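Local coordinates for protein YcaO (Methanopyrus kandleri, PDB 6CIB) that binds ADP and magnesium and, as a YcaO-family enzyme, probably uses ATP to activate peptide backbone amides for thioamidation, at residues 172-180 and 364-372; 324-335 and 347-355. All coordinates share one frame; numbering follows the deposited sequence.

In the fold
Followed from the N terminus, the chain reaches the first half of contact 1, 172-180, at the C-terminal end of helix 154-177. Helix 313-325 then leads through a turn into strand 332-336, which pairs with strand 346-351 to form the hairpin of contact 2, a loop of only 11 residues between its segments. The chain returns to the helix end through 364-372 and closes contact 1 across 183 residues, so contact 2 is enclosed within this larger loop. Their centres lie about 17 Å apart, and they touch: Asn366 N is 2.8 Å from Gly353 O, a probable hydrogen bond. Together they join the five-stranded antiparallel sheet, helix 154-177 and the C-terminal tail.

Contact 1: 172-180 and 364-372; sequences SIVEYFRIH and VGNMPEKPP
Met367, present as selenomethionine, inserts between Ile173, Tyr176 and Phe177 near the end of helix 154-177. Its chain bends at chi2 (63°) and again at chi3, which brings the CE methyl over one face of the Tyr176 ring. This is a CH-pi contact, with Met367 CE 3.8 Å from the Tyr176 ring centroid and 22° off the ring normal. Met367 SE approaches the same ring obliquely, in a Met-aromatic contact, and rests 3.5 Å from Ile173 CD1. The Phe177 ring is sandwiched. Tyr176 CD2 lies above the centre of one face, while Pro371 CA lies above the other, 4.2 Å from the Phe177 centroid and only 7° off the normal. At the rim, Pro368 O sits in the ring plane, 3.2 Å from Phe177 CZ, where the ring's positive edge meets the carbonyl oxygen. Farther along, the Ile179 and Pro372 side chains cross at about a right angle, with Ile179 CD1 4.2 Å from Pro372 CD, although Pro371 and Pro372 are poorly ordered. An alanine at Phe177 is likely to leave Pro371 without the ring beneath it and open a gap beside Met367. Tyr357 packs edge-to-face with Tyr176, and Arg212 hydrogen-bonds Asn366 O, fixing the tail next to Met367. No hydrogen bond links the two segments, so apolar, CH-pi and Met-aromatic packing holds the C-terminal tail on the helix end, at the surface and away from the annotated sites.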
# COMPACT_ATOMS: atom_id res chain seq x y z
N SER A 172 -4.88 -9.05 6.18
CA SER A 172 -6.25 -9.57 6.22
C SER A 172 -6.34 -11.01 6.74
O SER A 172 -7.24 -11.33 7.50
CB SER A 172 -6.89 -9.48 4.85
OG SER A 172 -7.07 -8.13 4.47
N ILE A 173 -5.38 -11.84 6.35
CA ILE A 173 -5.25 -13.22 6.84
C ILE A 173 -4.99 -13.27 8.35
O ILE A 173 -5.65 -14.03 9.06
CB ILE A 173 -4.22 -14.02 5.97
CG1 ILE A 173 -4.96 -14.91 4.99
CG2 ILE A 173 -3.27 -14.89 6.79
CD1 ILE A 173 -5.71 -14.15 3.91
N VAL A 174 -4.06 -12.44 8.83
CA VAL A 174 -3.73 -12.32 10.25
C VAL A 174 -4.95 -11.89 11.08
O VAL A 174 -5.22 -12.49 12.11
CB VAL A 174 -2.50 -11.40 10.47
CG1 VAL A 174 -2.28 -11.06 11.94
CG2 VAL A 174 -1.24 -12.07 9.91
N GLU A 175 -5.69 -10.89 10.62
CA GLU A 175 -6.89 -10.40 11.32
C GLU A 175 -8.09 -11.37 11.25
O GLU A 175 -8.80 -11.53 12.24
CB GLU A 175 -7.31 -9.00 10.84
CG GLU A 175 -6.27 -7.90 10.98
CD GLU A 175 -5.90 -7.52 12.40
OE1 GLU A 175 -6.55 -7.96 13.37
OE2 GLU A 175 -4.92 -6.75 12.56
N TYR A 176 -8.31 -11.98 10.09
CA TYR A 176 -9.43 -12.92 9.90
C TYR A 176 -9.33 -14.14 10.82
O TYR A 176 -10.31 -14.49 11.48
CB TYR A 176 -9.52 -13.36 8.43
CG TYR A 176 -10.79 -14.11 8.07
CD1 TYR A 176 -11.96 -13.41 7.71
CD2 TYR A 176 -10.82 -15.51 8.05
CE1 TYR A 176 -13.12 -14.09 7.36
CE2 TYR A 176 -11.98 -16.20 7.70
CZ TYR A 176 -13.12 -15.49 7.36
OH TYR A 176 -14.27 -16.17 7.01
N PHE A 177 -8.15 -14.75 10.87
CA PHE A 177 -7.89 -15.94 11.68
C PHE A 177 -7.32 -15.63 13.05
O PHE A 177 -7.11 -16.54 13.85
CB PHE A 177 -6.92 -16.89 10.96
CG PHE A 177 -7.48 -17.49 9.71
CD1 PHE A 177 -8.49 -18.45 9.76
CD2 PHE A 177 -6.97 -17.11 8.46
CE1 PHE A 177 -9.00 -19.02 8.59
CE2 PHE A 177 -7.48 -17.67 7.29
CZ PHE A 177 -8.49 -18.63 7.36
N ARG A 178 -7.06 -14.34 13.32
CA ARG A 178 -6.36 -13.89 14.54
C ARG A 178 -5.07 -14.68 14.77
O ARG A 178 -4.84 -15.22 15.86
CB ARG A 178 -7.29 -13.88 15.75
CG ARG A 178 -8.38 -12.84 15.64
CD ARG A 178 -9.03 -12.56 16.97
NE ARG A 178 -9.49 -11.18 17.02
CZ ARG A 178 -8.96 -10.22 17.77
NH1 ARG A 178 -7.95 -10.48 18.59
NH2 ARG A 178 -9.47 -9.00 17.72
N ILE A 179 -4.26 -14.76 13.72
CA ILE A 179 -2.93 -15.35 13.76
C ILE A 179 -2.03 -14.48 14.63
O ILE A 179 -2.13 -13.25 14.59
CB ILE A 179 -2.32 -15.49 12.33
CG1 ILE A 179 -3.22 -16.39 11.45
CG2 ILE A 179 -0.89 -16.03 12.39
CD1 ILE A 179 -2.81 -16.49 10.00
N HIS A 180 -1.19 -15.13 15.43
CA HIS A 180 -0.13 -14.50 16.20
C HIS A 180 1.19 -14.62 15.41
O HIS A 180 1.89 -15.62 15.55
CB HIS A 180 0.02 -15.20 17.56
CG HIS A 180 -1.14 -14.99 18.49
ND1 HIS A 180 -0.98 -14.50 19.77
CD2 HIS A 180 -2.46 -15.22 18.34
CE1 HIS A 180 -2.16 -14.43 20.36
NE2 HIS A 180 -3.08 -14.85 19.51
N VAL A 364 -13.65 -10.66 1.61
CA VAL A 364 -12.96 -11.82 2.18
C VAL A 364 -11.89 -12.37 1.24
O VAL A 364 -10.80 -12.73 1.68
CB VAL A 364 -13.98 -12.93 2.58
CG1 VAL A 364 -13.30 -14.26 2.91
CG2 VAL A 364 -14.83 -12.49 3.76
N GLY A 365 -12.20 -12.43 -0.06
CA GLY A 365 -11.33 -13.06 -1.05
C GLY A 365 -11.26 -14.57 -0.87
O GLY A 365 -12.07 -15.16 -0.14
N ASN A 366 -10.30 -15.21 -1.53
CA ASN A 366 -10.10 -16.65 -1.42
C ASN A 366 -9.51 -16.98 -0.06
O ASN A 366 -8.36 -16.66 0.22
CB ASN A 366 -9.20 -17.17 -2.55
CG ASN A 366 -9.83 -17.02 -3.92
OD1 ASN A 366 -11.04 -16.78 -4.04
ND2 ASN A 366 -9.03 -17.16 -4.96
N MSE A 367 -10.32 -17.61 0.79
CA MSE A 367 -9.93 -17.93 2.16
C MSE A 367 -9.95 -19.42 2.36
O MSE A 367 -10.94 -20.07 2.00
CB MSE A 367 -10.93 -17.23 3.09
CG MSE A 367 -10.33 -16.85 4.44
SE MSE A 367 -8.87 -15.55 4.21
CE MSE A 367 -9.87 -13.91 4.66
N PRO A 368 -8.86 -20.00 2.90
CA PRO A 368 -8.92 -21.42 3.27
C PRO A 368 -9.72 -21.62 4.57
O PRO A 368 -9.96 -20.66 5.30
CB PRO A 368 -7.46 -21.81 3.45
CG PRO A 368 -6.77 -20.55 3.84
CD PRO A 368 -7.54 -19.41 3.21
N GLU A 369 -10.13 -22.86 4.82
CA GLU A 369 -10.88 -23.22 6.03
C GLU A 369 -10.04 -23.14 7.32
O GLU A 369 -10.58 -22.87 8.40
CB GLU A 369 -11.56 -24.60 5.87
CG GLU A 369 -10.65 -25.83 5.86
CD GLU A 369 -9.84 -26.02 4.58
OE1 GLU A 369 -10.20 -26.90 3.77
OE2 GLU A 369 -8.84 -25.29 4.39
N LYS A 370 -8.73 -23.35 7.19
CA LYS A 370 -7.77 -23.38 8.31
C LYS A 370 -6.67 -22.30 8.14
O LYS A 370 -6.33 -21.96 6.99
CB LYS A 370 -7.13 -24.77 8.40
CG LYS A 370 -6.63 -25.17 9.78
CD LYS A 370 -6.15 -26.61 9.83
CE LYS A 370 -5.70 -26.99 11.23
NZ LYS A 370 -5.20 -28.39 11.29
N PRO A 371 -6.14 -21.74 9.26
CA PRO A 371 -4.97 -20.84 9.17
C PRO A 371 -3.74 -21.51 8.53
O PRO A 371 -3.44 -22.67 8.86
CB PRO A 371 -4.68 -20.50 10.63
CG PRO A 371 -5.99 -20.62 11.31
CD PRO A 371 -6.72 -21.73 10.61
N PRO A 372 -3.03 -20.80 7.62
CA PRO A 372 -1.83 -21.35 6.97
C PRO A 372 -0.68 -21.59 7.97
O PRO A 372 -0.06 -20.63 8.45
CB PRO A 372 -1.45 -20.27 5.94
CG PRO A 372 -2.69 -19.46 5.75
CD PRO A 372 -3.36 -19.46 7.09

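Contact 2: 324-335 and 347-355; sequences VAEAGLGKVIEV and VRVRVTGAS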
# COMPACT_ATOMS: atom_id res chain seq x y z
N VAL A 324 2.38 -13.91 -7.82
CA VAL A 324 1.00 -13.64 -7.43
C VAL A 324 0.00 -14.50 -8.23
O VAL A 324 -0.96 -15.02 -7.65
CB VAL A 324 0.63 -12.13 -7.50
CG1 VAL A 324 -0.79 -11.91 -7.00
CG2 VAL A 324 1.59 -11.31 -6.65
N ALA A 325 0.22 -14.64 -9.53
CA ALA A 325 -0.61 -15.53 -10.37
C ALA A 325 -0.58 -17.00 -9.90
O ALA A 325 -1.58 -17.71 -10.05
CB ALA A 325 -0.23 -15.43 -11.83
N GLU A 326 0.54 -17.42 -9.30
CA GLU A 326 0.71 -18.79 -8.79
C GLU A 326 0.09 -19.04 -7.42
O GLU A 326 -0.05 -20.19 -7.01
CB GLU A 326 2.20 -19.14 -8.72
CG GLU A 326 2.81 -19.52 -10.05
CD GLU A 326 4.30 -19.28 -10.11
OE1 GLU A 326 4.99 -19.30 -9.07
OE2 GLU A 326 4.80 -19.06 -11.23
N ALA A 327 -0.29 -17.96 -6.73
CA ALA A 327 -0.61 -18.00 -5.31
C ALA A 327 -1.98 -18.54 -4.95
O ALA A 327 -2.29 -18.72 -3.77
CB ALA A 327 -0.40 -16.62 -4.69
N GLY A 328 -2.82 -18.80 -5.96
CA GLY A 328 -4.21 -19.21 -5.72
C GLY A 328 -5.08 -18.04 -5.28
O GLY A 328 -6.05 -18.23 -4.53
N LEU A 329 -4.74 -16.84 -5.75
CA LEU A 329 -5.44 -15.61 -5.36
C LEU A 329 -6.21 -14.97 -6.52
O LEU A 329 -6.50 -13.78 -6.49
CB LEU A 329 -4.45 -14.60 -4.75
CG LEU A 329 -3.58 -15.00 -3.55
CD1 LEU A 329 -2.60 -13.89 -3.20
CD2 LEU A 329 -4.40 -15.38 -2.34
N GLY A 330 -6.54 -15.78 -7.53
CA GLY A 330 -7.30 -15.31 -8.70
C GLY A 330 -6.44 -14.56 -9.71
O GLY A 330 -5.22 -14.77 -9.79
N LYS A 331 -7.10 -13.69 -10.47
CA LYS A 331 -6.47 -12.96 -11.59
C LYS A 331 -5.73 -11.71 -11.14
O LYS A 331 -6.18 -11.04 -10.20
CB LYS A 331 -7.52 -12.57 -12.63
CG LYS A 331 -8.23 -13.74 -13.30
CD LYS A 331 -9.38 -13.24 -14.15
CE LYS A 331 -10.11 -14.39 -14.80
NZ LYS A 331 -10.99 -13.88 -15.89
N VAL A 332 -4.63 -11.40 -11.82
CA VAL A 332 -3.85 -10.17 -11.59
C VAL A 332 -4.22 -9.19 -12.70
O VAL A 332 -3.84 -9.39 -13.86
CB VAL A 332 -2.32 -10.43 -11.57
CG1 VAL A 332 -1.54 -9.12 -11.37
CG2 VAL A 332 -1.96 -11.43 -10.48
N ILE A 333 -4.98 -8.15 -12.34
CA ILE A 333 -5.47 -7.17 -13.31
C ILE A 333 -4.84 -5.79 -13.07
O ILE A 333 -4.75 -5.33 -11.93
CB ILE A 333 -7.02 -7.08 -13.30
CG1 ILE A 333 -7.64 -8.47 -13.59
CG2 ILE A 333 -7.52 -6.03 -14.29
CD1 ILE A 333 -9.13 -8.59 -13.27
N GLU A 334 -4.41 -5.15 -14.16
CA GLU A 334 -3.93 -3.77 -14.16
C GLU A 334 -4.89 -2.87 -14.96
O GLU A 334 -5.27 -3.20 -16.09
CB GLU A 334 -2.52 -3.70 -14.76
CG GLU A 334 -2.00 -2.29 -15.03
CD GLU A 334 -0.81 -2.24 -15.98
OE1 GLU A 334 -0.31 -3.30 -16.42
OE2 GLU A 334 -0.35 -1.12 -16.29
N VAL A 335 -5.27 -1.74 -14.36
CA VAL A 335 -6.05 -0.71 -15.04
C VAL A 335 -5.23 0.57 -15.10
O VAL A 335 -4.80 1.09 -14.07
CB VAL A 335 -7.41 -0.46 -14.34
CG1 VAL A 335 -8.20 0.65 -15.03
CG2 VAL A 335 -8.25 -1.73 -14.26
N VAL A 347 -1.57 3.51 -11.94
CA VAL A 347 -2.34 2.28 -12.16
C VAL A 347 -3.19 1.91 -10.95
O VAL A 347 -2.91 2.31 -9.81
CB VAL A 347 -1.47 1.05 -12.57
CG1 VAL A 347 -0.64 1.33 -13.82
CG2 VAL A 347 -0.60 0.56 -11.41
N ARG A 348 -4.23 1.13 -11.23
CA ARG A 348 -4.92 0.37 -10.22
C ARG A 348 -4.67 -1.12 -10.49
O ARG A 348 -4.99 -1.63 -11.57
CB ARG A 348 -6.41 0.69 -10.23
CG ARG A 348 -7.17 0.14 -9.04
CD ARG A 348 -7.00 1.04 -7.82
NE ARG A 348 -7.47 0.37 -6.60
CZ ARG A 348 -8.73 0.42 -6.15
NH1 ARG A 348 -9.67 1.11 -6.80
NH2 ARG A 348 -9.04 -0.24 -5.05
N VAL A 349 -4.07 -1.78 -9.51
CA VAL A 349 -3.85 -3.23 -9.54
C VAL A 349 -4.92 -3.87 -8.68
O VAL A 349 -5.13 -3.47 -7.53
CB VAL A 349 -2.44 -3.61 -9.00
CG1 VAL A 349 -2.27 -5.13 -8.89
CG2 VAL A 349 -1.36 -3.01 -9.90
N ARG A 350 -5.63 -4.83 -9.27
CA ARG A 350 -6.59 -5.65 -8.54
C ARG A 350 -6.17 -7.12 -8.66
O ARG A 350 -5.82 -7.58 -9.75
CB ARG A 350 -8.03 -5.48 -9.06
CG ARG A 350 -8.52 -4.05 -9.29
CD ARG A 350 -8.54 -3.19 -8.02
NE ARG A 350 -9.50 -3.68 -7.03
CZ ARG A 350 -9.20 -3.98 -5.77
NH1 ARG A 350 -7.96 -3.84 -5.31
NH2 ARG A 350 -10.16 -4.42 -4.96
N VAL A 351 -6.21 -7.84 -7.55
CA VAL A 351 -6.00 -9.29 -7.55
C VAL A 351 -7.32 -9.89 -7.07
O VAL A 351 -7.71 -9.69 -5.91
CB VAL A 351 -4.77 -9.70 -6.70
CG1 VAL A 351 -4.52 -11.20 -6.75
CG2 VAL A 351 -3.51 -8.97 -7.17
N THR A 352 -8.01 -10.59 -7.97
CA THR A 352 -9.46 -10.88 -7.82
C THR A 352 -9.85 -11.71 -6.60
O THR A 352 -10.97 -11.56 -6.10
CB THR A 352 -10.09 -11.53 -9.07
OG1 THR A 352 -9.45 -12.78 -9.34
CG2 THR A 352 -9.98 -10.60 -10.28
N GLY A 353 -8.95 -12.56 -6.14
CA GLY A 353 -9.19 -13.37 -4.93
C GLY A 353 -8.24 -13.09 -3.77
O GLY A 353 -8.18 -13.89 -2.84
N ALA A 354 -7.50 -11.98 -3.83
CA ALA A 354 -6.70 -11.53 -2.67
C ALA A 354 -7.63 -10.95 -1.62
O ALA A 354 -8.63 -10.31 -1.97
CB ALA A 354 -5.66 -10.50 -3.08
N SER A 355 -7.32 -11.18 -0.35
CA SER A 355 -8.19 -10.70 0.72
C SER A 355 -8.00 -9.21 0.97
O SER A 355 -6.87 -8.71 1.00
CB SER A 355 -7.95 -11.46 2.01
OG SER A 355 -8.94 -11.11 2.96
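Ile333 and Arg350 form a hydrogen-bonded pair in an antiparallel hairpin: Ile333 N donates to Arg350 O (2.8 Å), nearly along the C=O axis, and Arg350 N donates back to Ile333 O. Val335 and Arg348 repeat this exchange two residues on, with Val335 N 2.8 Å from Arg348 O. The intervening Glu334-Val349 pair is non-hydrogen-bonded, and its backbone groups bond outward, Glu334 with Val117 of strand 113-118 and Val349 with Gly147, just ahead of strand 148-150. At the open end, Thr352 N gives a 2.9 Å bond to Lys331 O. The Thr352 hydroxyl returns the grip, OG1 accepting from Lys331 N at 2.8 Å, because chi1 of 61° places it between the backbone N and carbonyl carbon. Thr352 CG2 meanwhile meets Ile333 CD1 at 3.7 Å. Beyond it, Gly353 N, within the type I turn from Val351 to Ala354, reaches Leu329 O at 2.8 Å from 47° above the carbonyl plane, a more bent bond (137°) than those of the strands. Val351 CG1 packs against Val324 CG1 at 3.8 Å, bringing helix 313-325 against the hairpin. The buried guanidinium groups find acceptors elsewhere: Arg348 NE bonds Asn146 O, and Arg350 makes salt bridges to Glu131 and Glu356. Backbone pairing on both edges and these acceptors thus hold the strand beside the magnesium ligand Leu148, whose side chain is about 4 Å from that of Arg348.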